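Local coordinates for protein KLLA0E08119p (Kluyveromyces lactis, PDB 3VA7) that probably carboxylates urea using bicarbonate, ATP and a protein-bound biotin, this chain being the urea carboxylase part of a longer enzyme that also breaks down the product, at residues A[342-345]-A[349-352]; A[372-377]-A[477-482]; A[691-696]-A[700-705]; A[836-841]-A[910-915]. All coordinates share one frame; numbering follows the deposited sequence.

Contact 1: A[342-345]-A[349-352]; sequences LRIA and SPDF
Ile344, on helix 337-345, packs on Ser349, Pro350 and Phe352, in the loop that follows the helix and runs off across its direction. The site lies in the biotin carboxylase part, and the loop is the one between helix 337-345 and strand 362-372. The Ile344 side chain can be followed outward. From CB, CG1 lies anti to the carbonyl carbon (chi1 -72°), which carries that branch toward the loop. CG1 then sits 3.9 Å from Ser349 CB and about as far from Pro350 CD, the Ile344 and Pro350 side chains crossing at about a right angle. One bond further, CD1 stops 4.1 Å from Phe352 CZ and meets that ring at its edge, near its plane. Met242 of strand 235-244 and Lys297 also lie against the isoleucine. Arg343, one residue earlier, reaches the same loop with its guanidinium. Pro350 CD lies 3.9 Å above the guanidinium plane, toward its rim, and NH2 passes 3.5 Å from Ser349 C. That is packing alone, since the proline nitrogen has no hydrogen to share; the charge of Arg343 is met by Asp348 in a salt bridge through NH2. The loop also holds itself: Ser349 OG donates to Pro350 O at 2.8 Å, tilted 29° from the carbonyl plane.

Contact 2: A[372-377]-A[477-482]; sequences NPVKDF and AFEVLA
Val374 and Lys375 sit in the loop of a beta hairpin, between strands 362-372 and 378-383, that opens with an Asx turn; both meet Glu479 on strand 477-480 of a separate antiparallel sheet. The contact therefore ties the biotin carboxylase C-terminal region to the sheet that follows it in the chain. The glutamate does the reaching: chi1 of 175° swings its CG away from the backbone N and the chain stays extended, delivering the carboxylate between two loop residues. OE2 rests 3.4 Å from Val374 CG1, the two side chains running past each other in opposite directions. OE1 faces Lys375, whose chain, bent at chi2, chi3 and chi4, curls alongside the oxygen. Its CD comes to 3.3 Å from Glu479 OE1, while NZ makes a long salt bridge to that oxygen at 3.6 Å, more a charge pairing than a tight grip. Val626 of the neighbouring strand also touches Val374. The loop's own bonds fix where these side chains start. Phe377 N donates to Asn372 O at 2.7 Å, and Asn372 OD1 takes the backbone N-H of Val374 at 3.0 Å, the donor standing 51° out of the side-chain carbonyl plane.

Contact 3: A[691-696]-A[700-705]; sequences WKVHYN and FGVRLI. With BTI (5-(hexahydro-2-oxo-1H-thieno[3,4-D]imidazol-6-yl)pentanal), chain B.
Arg703 lays its CG over one face of the His694 imidazole, a CH-pi contact 4.0 Å from the ring centroid, while Ile705 CG1 meets the ring at its edge, near CD2. His694 and Arg703 both turn CG to the far side of CB from the backbone N (chi1 180° for His694), and they run side by side from neighbouring strands of a beta hairpin. The ring's rotation is set by Asn696 N, which donates to ND1 at 2.8 Å within the ring plane. With an alanine here in place of His694, that N-H would probably lose its acceptor and the aliphatic part of Arg703 the face it lies on. The strands are joined by His694 N to Arg703 O at 2.9 Å and by the paired bonds of Lys692 with Ile705. Farther out, Thr739 takes Arg703 NH1, and Asn696 OD1 accepts from the backbone N of Lys1202 in the biotin pocket. Gly701 lies beside the biotin chain, where a CB would run into C10. One water accepts from Arg703 NE at 3.0 Å, in the guanidinium plane, and donates to Asn696 O and to O11 of the biotin group. The hairpin thus reaches the carbonyl end of the biotin arm through a shared water.

Contact 4: A[836-841]-A[910-915]; sequences PKVTYR and AYESEI
Glu912, on helix 901-912, faces Val838 and Tyr840 on strand 838-842. Along the second segment Ala910 comes first: its carbonyl O takes both Ser913 N and, at 2.9 Å and in the carbonyl plane, Ser913 OG. Tyr911 follows, its O accepting from Glu914 N. Glu912 then carries the contact. Its CG is anti to the backbone N (chi1 176°) and the chain bends at chi2 (72°), bringing OE2 to Val838 CG2. CB lies 3.8 Å from Tyr840 OH, and OE2 is the same distance from Val838 CG2, which approaches from the opposite direction. The carboxylate plane stands 81° from the tyrosine ring. OE2 forms a salt bridge with Arg864 of helix 859-875, while OE1 is hydrogen-bonded to Tyr852 OH and accepts a hydrogen bond from a water at 2.7 Å. The water in turn accepts from Tyr840 OH, though the modelled length of that bond is doubtfully short. A glutamine at Glu912 would probably leave the charge of Arg864 without its mate in this buried spot. Past Glu912 the chain goes through a type I turn that ends at Ile915. Leu905, Leu908 and Ile909 of helix 901-912 also touch Tyr840. This is helix-on-sheet packing in the carboxyltransferase C and D region: an antiparallel sheet with helix 901-912 laid against it, and one buried acid linking the two layers to helix 859-875.

Overall arrangement
The four contacts follow one another along the chain and share no element. Contact 1 is partly buried beside a helix in the biotin carboxylase part and is packing of an isoleucine and an arginine on a loop; contact 2, also partly buried, lies at a junction between two parts of the chain and combines a long ion pair with a valine contact. Contacts 3 and 4 are buried in the carboxyltransferase part, their centres about 36 Å apart. Backbone strand pairing dominates contact 3, which alone touches the biotin group, whereas in contact 4 a helix and a strand meet through side chains and a water. Contacts 1 and 4 are farthest apart, about 80 Å between centres, on opposite sides of the chain's centre.

Contact 1: A[342-345]-A[349-352]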
loop_
_atom_site.group_PDB
_atom_site.type_symbol
_atom_site.label_atom_id
_atom_site.label_comp_id
_atom_site.label_asym_id
_atom_site.label_seq_id
_atom_site.Cartn_x
_atom_site.Cartn_y
_atom_site.Cartn_z
ATOM N N LEU A 342 3.404 -38.825 16.802
ATOM C CA LEU A 342 2.554 -38.694 17.959
ATOM C C LEU A 342 2.232 -40.082 18.545
ATOM O O LEU A 342 2.289 -40.278 19.767
ATOM C CB LEU A 342 1.279 -37.911 17.611
ATOM C CG LEU A 342 1.504 -36.415 17.371
ATOM C CD1 LEU A 342 0.307 -35.743 16.626
ATOM C CD2 LEU A 342 1.805 -35.682 18.651
ATOM N N ARG A 343 1.916 -41.030 17.670
ATOM C CA ARG A 343 1.439 -42.303 18.093
ATOM C C ARG A 343 2.586 -43.039 18.755
ATOM O O ARG A 343 2.376 -43.690 19.797
ATOM C CB ARG A 343 0.901 -43.115 16.927
ATOM C CG ARG A 343 -0.449 -42.649 16.327
ATOM C CD ARG A 343 -1.016 -43.752 15.407
ATOM N NE ARG A 343 -0.747 -45.071 16.013
ATOM C CZ ARG A 343 -1.001 -46.277 15.473
ATOM N NH1 ARG A 343 -1.572 -46.405 14.260
ATOM N NH2 ARG A 343 -0.662 -47.376 16.165
ATOM N N ILE A 344 3.794 -42.899 18.192
ATOM C CA ILE A 344 4.953 -43.566 18.744
ATOM C C ILE A 344 5.285 -43.010 20.115
ATOM O O ILE A 344 5.639 -43.765 21.012
ATOM C CB ILE A 344 6.214 -43.429 17.845
ATOM C CG1 ILE A 344 6.062 -44.283 16.592
ATOM C CG2 ILE A 344 7.509 -43.767 18.649
ATOM C CD1 ILE A 344 7.053 -43.940 15.538
ATOM N N ALA A 345 5.193 -41.690 20.245
ATOM C CA ALA A 345 5.590 -40.990 21.458
ATOM C C ALA A 345 4.688 -41.335 22.609
ATOM O O ALA A 345 5.063 -41.047 23.765
ATOM C CB ALA A 345 5.584 -39.500 21.269
ATOM N N SER A 349 2.687 -47.356 19.142
ATOM C CA SER A 349 3.363 -47.395 17.858
ATOM C C SER A 349 2.658 -48.306 16.804
ATOM O O SER A 349 2.084 -49.348 17.120
ATOM C CB SER A 349 4.877 -47.684 18.068
ATOM O OG SER A 349 5.492 -48.343 16.952
ATOM N N PRO A 350 2.698 -47.886 15.537
ATOM C CA PRO A 350 2.361 -48.828 14.437
ATOM C C PRO A 350 3.186 -50.082 14.604
ATOM O O PRO A 350 4.338 -50.006 14.992
ATOM C CB PRO A 350 2.877 -48.112 13.182
ATOM C CG PRO A 350 2.875 -46.654 13.553
ATOM C CD PRO A 350 3.153 -46.573 15.044
ATOM N N ASP A 351 2.632 -51.231 14.297
ATOM C CA ASP A 351 3.443 -52.447 14.402
ATOM C C ASP A 351 4.482 -52.574 13.234
ATOM O O ASP A 351 4.135 -52.959 12.123
ATOM C CB ASP A 351 2.459 -53.609 14.599
ATOM C CG ASP A 351 2.868 -54.877 13.946
ATOM O OD1 ASP A 351 4.089 -55.178 13.941
ATOM O OD2 ASP A 351 1.917 -55.577 13.480
ATOM N N PHE A 352 5.750 -52.242 13.516
ATOM C CA PHE A 352 6.801 -52.051 12.464
ATOM C C PHE A 352 7.083 -53.260 11.552
ATOM O O PHE A 352 7.311 -53.089 10.358
ATOM C CB PHE A 352 8.153 -51.645 13.077
ATOM C CG PHE A 352 8.285 -50.203 13.442
ATOM C CD1 PHE A 352 7.186 -49.389 13.624
ATOM C CD2 PHE A 352 9.531 -49.669 13.661
ATOM C CE1 PHE A 352 7.323 -48.082 13.996
ATOM C CE2 PHE A 352 9.674 -48.340 14.024
ATOM C CZ PHE A 352 8.563 -47.549 14.193
#

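Contact 2: A[372-377]-A[477-482]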
loop_
_atom_site.group_PDB
_atom_site.type_symbol
_atom_site.label_atom_id
_atom_site.label_comp_id
_atom_site.label_asym_id
_atom_site.label_seq_id
_atom_site.Cartn_x
_atom_site.Cartn_y
_atom_site.Cartn_z
ATOM N N ASN A 372 16.317 -11.695 -0.995
ATOM C CA ASN A 372 16.719 -11.132 -2.279
ATOM C C ASN A 372 17.893 -11.853 -2.982
ATOM O O ASN A 372 19.058 -11.658 -2.635
ATOM C CB ASN A 372 16.988 -9.635 -2.102
ATOM C CG ASN A 372 17.145 -8.944 -3.412
ATOM O OD1 ASN A 372 17.100 -9.579 -4.448
ATOM N ND2 ASN A 372 17.322 -7.644 -3.385
ATOM N N PRO A 373 17.606 -12.700 -3.977
ATOM C CA PRO A 373 18.738 -13.350 -4.674
ATOM C C PRO A 373 19.754 -12.415 -5.359
ATOM O O PRO A 373 20.934 -12.778 -5.505
ATOM C CB PRO A 373 18.037 -14.225 -5.692
ATOM C CG PRO A 373 16.807 -14.630 -4.975
ATOM C CD PRO A 373 16.338 -13.378 -4.287
ATOM N N VAL A 374 19.307 -11.214 -5.736
ATOM C CA VAL A 374 20.146 -10.222 -6.435
ATOM C C VAL A 374 21.094 -9.479 -5.482
ATOM O O VAL A 374 22.204 -9.081 -5.878
ATOM C CB VAL A 374 19.280 -9.210 -7.226
ATOM C CG1 VAL A 374 20.119 -8.075 -7.785
ATOM C CG2 VAL A 374 18.495 -9.913 -8.340
ATOM N N LYS A 375 20.666 -9.293 -4.236
ATOM C CA LYS A 375 21.545 -8.714 -3.225
ATOM C C LYS A 375 21.930 -9.718 -2.124
ATOM O O LYS A 375 21.695 -9.469 -0.940
ATOM C CB LYS A 375 20.948 -7.425 -2.623
ATOM C CG LYS A 375 20.677 -6.246 -3.638
ATOM C CD LYS A 375 21.823 -6.034 -4.688
ATOM C CE LYS A 375 22.913 -5.053 -4.189
ATOM N NZ LYS A 375 22.259 -3.828 -3.615
ATOM N N ASP A 376 22.522 -10.845 -2.510
ATOM C CA ASP A 376 23.173 -11.733 -1.525
ATOM C C ASP A 376 22.223 -12.497 -0.585
ATOM O O ASP A 376 22.607 -12.878 0.537
ATOM C CB ASP A 376 24.177 -10.927 -0.654
ATOM C CG ASP A 376 25.413 -10.471 -1.432
ATOM O OD1 ASP A 376 26.190 -11.338 -1.893
ATOM O OD2 ASP A 376 25.607 -9.243 -1.562
ATOM N N PHE A 377 20.988 -12.712 -1.025
ATOM C CA PHE A 377 20.020 -13.460 -0.219
ATOM C C PHE A 377 19.805 -12.809 1.157
ATOM O O PHE A 377 19.664 -13.471 2.193
ATOM C CB PHE A 377 20.420 -14.930 -0.147
ATOM C CG PHE A 377 20.625 -15.539 -1.498
ATOM C CD1 PHE A 377 21.865 -15.426 -2.143
ATOM C CD2 PHE A 377 19.571 -16.184 -2.146
ATOM C CE1 PHE A 377 22.074 -15.960 -3.407
ATOM C CE2 PHE A 377 19.747 -16.728 -3.405
ATOM C CZ PHE A 377 21.017 -16.613 -4.053
ATOM N N ALA A 477 15.344 -8.157 -15.504
ATOM C CA ALA A 477 14.995 -7.090 -14.575
ATOM C C ALA A 477 15.991 -5.911 -14.531
ATOM O O ALA A 477 17.130 -6.016 -14.992
ATOM C CB ALA A 477 14.898 -7.689 -13.170
ATOM N N PHE A 478 15.606 -4.793 -13.932
ATOM C CA PHE A 478 16.657 -3.817 -13.650
ATOM C C PHE A 478 16.909 -3.645 -12.153
ATOM O O PHE A 478 16.246 -4.255 -11.360
ATOM C CB PHE A 478 16.469 -2.498 -14.440
ATOM C CG PHE A 478 15.299 -1.664 -14.010
ATOM C CD1 PHE A 478 15.447 -0.690 -13.019
ATOM C CD2 PHE A 478 14.068 -1.815 -14.618
ATOM C CE1 PHE A 478 14.382 0.115 -12.632
ATOM C CE2 PHE A 478 12.983 -1.015 -14.246
ATOM C CZ PHE A 478 13.151 -0.042 -13.253
ATOM N N GLU A 479 17.868 -2.832 -11.761
ATOM C CA GLU A 479 18.206 -2.710 -10.354
ATOM C C GLU A 479 18.519 -1.270 -10.074
ATOM O O GLU A 479 19.196 -0.628 -10.851
ATOM C CB GLU A 479 19.413 -3.604 -10.008
ATOM C CG GLU A 479 19.939 -3.459 -8.558
ATOM C CD GLU A 479 21.213 -4.279 -8.260
ATOM O OE1 GLU A 479 21.887 -3.980 -7.226
ATOM O OE2 GLU A 479 21.519 -5.212 -9.061
ATOM N N VAL A 480 18.056 -0.773 -8.943
ATOM C CA VAL A 480 18.187 0.626 -8.656
ATOM C C VAL A 480 19.503 0.938 -7.931
ATOM O O VAL A 480 19.616 0.771 -6.698
ATOM C CB VAL A 480 16.989 1.105 -7.822
ATOM C CG1 VAL A 480 17.136 2.580 -7.493
ATOM C CG2 VAL A 480 15.687 0.830 -8.557
ATOM N N LEU A 481 20.495 1.402 -8.678
ATOM C CA LEU A 481 21.756 1.823 -8.061
ATOM C C LEU A 481 21.605 3.099 -7.266
ATOM O O LEU A 481 22.389 3.330 -6.352
ATOM C CB LEU A 481 22.841 2.053 -9.112
ATOM C CG LEU A 481 23.736 0.931 -9.654
ATOM C CD1 LEU A 481 23.284 -0.464 -9.250
ATOM C CD2 LEU A 481 23.813 1.103 -11.178
ATOM N N ALA A 482 20.639 3.946 -7.653
ATOM C CA ALA A 482 20.286 5.190 -6.934
ATOM C C ALA A 482 18.818 5.536 -7.295
ATOM O O ALA A 482 18.409 5.290 -8.432
ATOM C CB ALA A 482 21.193 6.288 -7.332
#

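Contact 3: A[691-696]-A[700-705]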
loop_
_atom_site.group_PDB
_atom_site.type_symbol
_atom_site.label_atom_id
_atom_site.label_comp_id
_atom_site.label_asym_id
_atom_site.label_seq_id
_atom_site.Cartn_x
_atom_site.Cartn_y
_atom_site.Cartn_z
ATOM N N TRP A 691 -0.098 33.845 -11.667
ATOM C CA TRP A 691 -0.056 33.090 -10.428
ATOM C C TRP A 691 1.327 32.488 -10.322
ATOM O O TRP A 691 1.859 31.987 -11.321
ATOM C CB TRP A 691 -1.081 31.952 -10.477
ATOM C CG TRP A 691 -2.498 32.441 -10.371
ATOM C CD1 TRP A 691 -3.380 32.737 -11.416
ATOM C CD2 TRP A 691 -3.200 32.719 -9.163
ATOM N NE1 TRP A 691 -4.574 33.167 -10.900
ATOM C CE2 TRP A 691 -4.496 33.173 -9.528
ATOM C CE3 TRP A 691 -2.866 32.621 -7.813
ATOM C CZ2 TRP A 691 -5.451 33.535 -8.578
ATOM C CZ3 TRP A 691 -3.801 33.000 -6.864
ATOM C CH2 TRP A 691 -5.085 33.446 -7.247
ATOM N N LYS A 692 1.884 32.521 -9.106
ATOM C CA LYS A 692 3.197 31.965 -8.840
ATOM C C LYS A 692 3.053 30.594 -8.152
ATOM O O LYS A 692 2.274 30.459 -7.205
ATOM C CB LYS A 692 3.942 32.955 -7.958
ATOM C CG LYS A 692 5.460 32.835 -7.889
ATOM C CD LYS A 692 6.015 34.223 -7.483
ATOM C CE LYS A 692 7.505 34.462 -7.866
ATOM N NZ LYS A 692 7.960 34.069 -9.264
ATOM N N VAL A 693 3.791 29.601 -8.615
ATOM C CA VAL A 693 3.786 28.282 -8.022
ATOM C C VAL A 693 4.532 28.206 -6.663
ATOM O O VAL A 693 5.730 28.556 -6.565
ATOM C CB VAL A 693 4.449 27.285 -8.980
ATOM C CG1 VAL A 693 4.439 25.849 -8.376
ATOM C CG2 VAL A 693 3.762 27.316 -10.298
ATOM N N HIS A 694 3.836 27.696 -5.644
ATOM C CA HIS A 694 4.244 27.716 -4.216
ATOM C C HIS A 694 5.057 26.469 -3.844
ATOM O O HIS A 694 4.869 25.383 -4.428
ATOM C CB HIS A 694 2.942 27.784 -3.419
ATOM C CG HIS A 694 3.087 27.814 -1.922
ATOM N ND1 HIS A 694 3.636 26.777 -1.195
ATOM C CD2 HIS A 694 2.653 28.725 -1.012
ATOM C CE1 HIS A 694 3.557 27.065 0.097
ATOM N NE2 HIS A 694 2.956 28.234 0.231
ATOM N N TYR A 695 5.961 26.601 -2.878
ATOM C CA TYR A 695 6.880 25.490 -2.540
ATOM C C TYR A 695 6.133 24.185 -2.129
ATOM O O TYR A 695 6.620 23.077 -2.392
ATOM C CB TYR A 695 7.921 25.911 -1.458
ATOM C CG TYR A 695 7.297 26.127 -0.110
ATOM C CD1 TYR A 695 7.105 25.059 0.783
ATOM C CD2 TYR A 695 6.827 27.374 0.244
ATOM C CE1 TYR A 695 6.469 25.276 2.021
ATOM C CE2 TYR A 695 6.218 27.610 1.459
ATOM C CZ TYR A 695 6.042 26.570 2.357
ATOM O OH TYR A 695 5.437 26.850 3.573
ATOM N N ASN A 696 4.980 24.339 -1.460
ATOM C CA ASN A 696 4.111 23.234 -1.151
ATOM C C ASN A 696 3.263 22.737 -2.349
ATOM O O ASN A 696 2.034 22.933 -2.381
ATOM C CB ASN A 696 3.222 23.591 0.056
ATOM C CG ASN A 696 3.905 23.254 1.404
ATOM O OD1 ASN A 696 4.865 22.445 1.449
ATOM N ND2 ASN A 696 3.425 23.877 2.499
ATOM N N PHE A 700 -0.491 15.760 -4.990
ATOM C CA PHE A 700 -1.835 15.951 -4.454
ATOM C C PHE A 700 -2.430 17.181 -5.099
ATOM O O PHE A 700 -3.672 17.323 -5.159
ATOM C CB PHE A 700 -1.934 16.102 -2.897
ATOM C CG PHE A 700 -1.138 15.097 -2.099
ATOM C CD1 PHE A 700 -0.502 15.492 -0.936
ATOM C CD2 PHE A 700 -1.010 13.785 -2.506
ATOM C CE1 PHE A 700 0.219 14.595 -0.169
ATOM C CE2 PHE A 700 -0.242 12.865 -1.756
ATOM C CZ PHE A 700 0.365 13.283 -0.596
ATOM N N GLY A 701 -1.562 18.087 -5.562
ATOM C CA GLY A 701 -2.019 19.361 -6.055
ATOM C C GLY A 701 -0.929 20.405 -6.018
ATOM O O GLY A 701 0.010 20.301 -5.252
ATOM N N VAL A 702 -1.074 21.427 -6.849
ATOM C CA VAL A 702 -0.055 22.410 -7.069
ATOM C C VAL A 702 -0.555 23.710 -6.529
ATOM O O VAL A 702 -1.505 24.259 -7.019
ATOM C CB VAL A 702 0.336 22.454 -8.568
ATOM C CG1 VAL A 702 1.156 23.702 -8.911
ATOM C CG2 VAL A 702 1.113 21.138 -8.923
ATOM N N ARG A 703 0.069 24.171 -5.459
ATOM C CA ARG A 703 -0.391 25.370 -4.751
ATOM C C ARG A 703 0.059 26.710 -5.454
ATOM O O ARG A 703 1.131 26.792 -6.078
ATOM C CB ARG A 703 0.046 25.246 -3.288
ATOM C CG ARG A 703 -0.252 26.427 -2.397
ATOM C CD ARG A 703 -1.746 26.576 -2.129
ATOM N NE ARG A 703 -2.238 25.568 -1.195
ATOM C CZ ARG A 703 -3.471 25.560 -0.706
ATOM N NH1 ARG A 703 -4.357 26.471 -1.099
ATOM N NH2 ARG A 703 -3.835 24.627 0.150
ATOM N N LEU A 704 -0.777 27.741 -5.381
ATOM C CA LEU A 704 -0.527 28.966 -6.179
ATOM C C LEU A 704 -0.458 30.188 -5.286
ATOM O O LEU A 704 -1.156 30.255 -4.265
ATOM C CB LEU A 704 -1.624 29.179 -7.242
ATOM C CG LEU A 704 -1.804 28.049 -8.281
ATOM C CD1 LEU A 704 -2.957 28.312 -9.193
ATOM C CD2 LEU A 704 -0.553 27.770 -9.108
ATOM N N ILE A 705 0.389 31.145 -5.652
ATOM C CA ILE A 705 0.430 32.413 -4.957
ATOM C C ILE A 705 -0.072 33.477 -5.939
ATOM O O ILE A 705 0.428 33.575 -7.065
ATOM C CB ILE A 705 1.883 32.773 -4.484
ATOM C CG1 ILE A 705 2.495 31.630 -3.628
ATOM C CG2 ILE A 705 1.850 34.075 -3.657
ATOM C CD1 ILE A 705 4.039 31.435 -3.740
HETATM C C11 BTI B . -1.749 20.215 -1.496
HETATM O O11 BTI B . -1.742 20.692 -0.319
HETATM C C10 BTI B . -3.032 19.834 -2.296
HETATM C C9 BTI B . -4.278 20.024 -1.433
HETATM C C8 BTI B . -5.611 19.994 -2.168
HETATM C C7 BTI B . -6.785 20.662 -1.423
HETATM C C2 BTI B . -6.965 20.230 0.017
HETATM S S1 BTI B . -7.250 18.493 0.186
HETATM C C6 BTI B . -8.066 18.648 1.736
HETATM C C5 BTI B . -8.665 20.035 1.815
HETATM N N3 BTI B . -10.041 19.794 1.466
HETATM C C3 BTI B . -10.322 20.292 0.291
HETATM O O3 BTI B . -11.526 20.255 -0.243
HETATM N N2 BTI B . -9.280 20.871 -0.268
HETATM C C4 BTI B . -8.159 20.913 0.663
HETATM O O HOH W 1 -0.351 23.247 -0.916
#

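Contact 4: A[836-841]-A[910-915]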
loop_
_atom_site.group_PDB
_atom_site.type_symbol
_atom_site.label_atom_id
_atom_site.label_comp_id
_atom_site.label_asym_id
_atom_site.label_seq_id
_atom_site.Cartn_x
_atom_site.Cartn_y
_atom_site.Cartn_z
ATOM N N PRO A 836 -36.514 20.401 -5.441
ATOM C CA PRO A 836 -35.868 21.696 -5.275
ATOM C C PRO A 836 -35.324 22.191 -6.599
ATOM O O PRO A 836 -35.378 21.518 -7.608
ATOM C CB PRO A 836 -34.714 21.366 -4.364
ATOM C CG PRO A 836 -34.352 19.940 -4.831
ATOM C CD PRO A 836 -35.644 19.273 -5.027
ATOM N N LYS A 837 -34.812 23.397 -6.568
ATOM C CA LYS A 837 -34.155 23.966 -7.683
ATOM C C LYS A 837 -32.883 23.162 -7.995
ATOM O O LYS A 837 -32.300 22.500 -7.127
ATOM C CB LYS A 837 -33.944 25.464 -7.407
ATOM C CG LYS A 837 -32.563 26.016 -7.494
ATOM C CD LYS A 837 -32.489 27.227 -6.595
ATOM C CE LYS A 837 -31.182 27.930 -6.720
ATOM N NZ LYS A 837 -31.398 28.901 -7.794
ATOM N N VAL A 838 -32.541 23.173 -9.273
ATOM C CA VAL A 838 -31.449 22.443 -9.783
ATOM C C VAL A 838 -30.597 23.422 -10.528
ATOM O O VAL A 838 -31.106 24.235 -11.334
ATOM C CB VAL A 838 -31.891 21.357 -10.709
ATOM C CG1 VAL A 838 -30.682 20.473 -11.043
ATOM C CG2 VAL A 838 -33.041 20.501 -10.062
ATOM N N THR A 839 -29.299 23.378 -10.205
ATOM C CA THR A 839 -28.302 24.206 -10.858
ATOM C C THR A 839 -27.245 23.311 -11.467
ATOM O O THR A 839 -26.651 22.503 -10.779
ATOM C CB THR A 839 -27.698 25.174 -9.876
ATOM O OG1 THR A 839 -28.781 25.781 -9.166
ATOM C CG2 THR A 839 -26.864 26.262 -10.587
ATOM N N TYR A 840 -27.053 23.471 -12.770
ATOM C CA TYR A 840 -26.141 22.702 -13.556
ATOM C C TYR A 840 -24.926 23.583 -13.846
ATOM O O TYR A 840 -25.065 24.666 -14.458
ATOM C CB TYR A 840 -26.838 22.260 -14.845
ATOM C CG TYR A 840 -28.014 21.302 -14.623
ATOM C CD1 TYR A 840 -29.346 21.768 -14.495
ATOM C CD2 TYR A 840 -27.795 19.932 -14.542
ATOM C CE1 TYR A 840 -30.406 20.866 -14.290
ATOM C CE2 TYR A 840 -28.851 19.033 -14.369
ATOM C CZ TYR A 840 -30.153 19.499 -14.228
ATOM O OH TYR A 840 -31.162 18.538 -14.029
ATOM N N ARG A 841 -23.747 23.149 -13.369
ATOM C CA ARG A 841 -22.517 23.911 -13.588
ATOM C C ARG A 841 -21.487 23.120 -14.390
ATOM O O ARG A 841 -21.305 21.900 -14.220
ATOM C CB ARG A 841 -21.886 24.443 -12.294
ATOM C CG ARG A 841 -22.865 24.887 -11.275
ATOM C CD ARG A 841 -22.253 25.291 -9.938
ATOM N NE ARG A 841 -22.032 26.707 -9.996
ATOM C CZ ARG A 841 -22.744 27.563 -9.312
ATOM N NH1 ARG A 841 -23.696 27.121 -8.507
ATOM N NH2 ARG A 841 -22.488 28.853 -9.435
ATOM N N ALA A 910 -34.036 16.255 -18.235
ATOM C CA ALA A 910 -35.217 15.500 -18.542
ATOM C C ALA A 910 -35.414 14.348 -17.597
ATOM O O ALA A 910 -36.538 14.164 -17.084
ATOM C CB ALA A 910 -35.214 15.040 -19.991
ATOM N N TYR A 911 -34.354 13.569 -17.343
ATOM C CA TYR A 911 -34.488 12.503 -16.338
ATOM C C TYR A 911 -34.874 13.145 -14.988
ATOM O O TYR A 911 -35.471 12.477 -14.121
ATOM C CB TYR A 911 -33.192 11.732 -16.108
ATOM C CG TYR A 911 -32.516 11.099 -17.304
ATOM C CD1 TYR A 911 -31.131 10.920 -17.296
ATOM C CD2 TYR A 911 -33.250 10.652 -18.425
ATOM C CE1 TYR A 911 -30.505 10.358 -18.318
ATOM C CE2 TYR A 911 -32.616 10.087 -19.477
ATOM C CZ TYR A 911 -31.226 9.942 -19.428
ATOM O OH TYR A 911 -30.534 9.406 -20.486
ATOM N N GLU A 912 -34.520 14.425 -14.800
ATOM C CA GLU A 912 -34.800 15.063 -13.522
ATOM C C GLU A 912 -36.276 15.072 -13.211
ATOM O O GLU A 912 -36.639 14.954 -12.042
ATOM C CB GLU A 912 -34.267 16.488 -13.459
ATOM C CG GLU A 912 -34.611 17.236 -12.161
ATOM C CD GLU A 912 -33.846 16.760 -10.927
ATOM O OE1 GLU A 912 -32.767 16.195 -11.053
ATOM O OE2 GLU A 912 -34.319 16.981 -9.805
ATOM N N SER A 913 -37.131 15.199 -14.240
ATOM C CA SER A 913 -38.596 15.224 -14.030
ATOM C C SER A 913 -39.167 13.825 -13.833
ATOM O O SER A 913 -40.350 13.681 -13.528
ATOM C CB SER A 913 -39.300 15.927 -15.172
ATOM O OG SER A 913 -39.214 15.160 -16.384
ATOM N N GLU A 914 -38.339 12.791 -14.002
ATOM C CA GLU A 914 -38.817 11.451 -13.841
ATOM C C GLU A 914 -38.635 10.942 -12.435
ATOM O O GLU A 914 -39.116 9.861 -12.096
ATOM C CB GLU A 914 -38.137 10.502 -14.845
ATOM C CG GLU A 914 -38.510 10.802 -16.295
ATOM C CD GLU A 914 -37.588 10.172 -17.358
ATOM O OE1 GLU A 914 -37.016 9.056 -17.105
ATOM O OE2 GLU A 914 -37.481 10.812 -18.472
ATOM N N ILE A 915 -37.912 11.683 -11.607
ATOM C CA ILE A 915 -37.657 11.242 -10.242
ATOM C C ILE A 915 -38.984 11.331 -9.463
ATOM O O ILE A 915 -39.576 12.405 -9.388
ATOM C CB ILE A 915 -36.537 12.140 -9.605
ATOM C CG1 ILE A 915 -35.173 11.827 -10.259
ATOM C CG2 ILE A 915 -36.539 12.057 -8.043
ATOM C CD1 ILE A 915 -34.119 12.956 -10.169
HETATM O O HOH W 2 -30.901 16.321 -13.044
#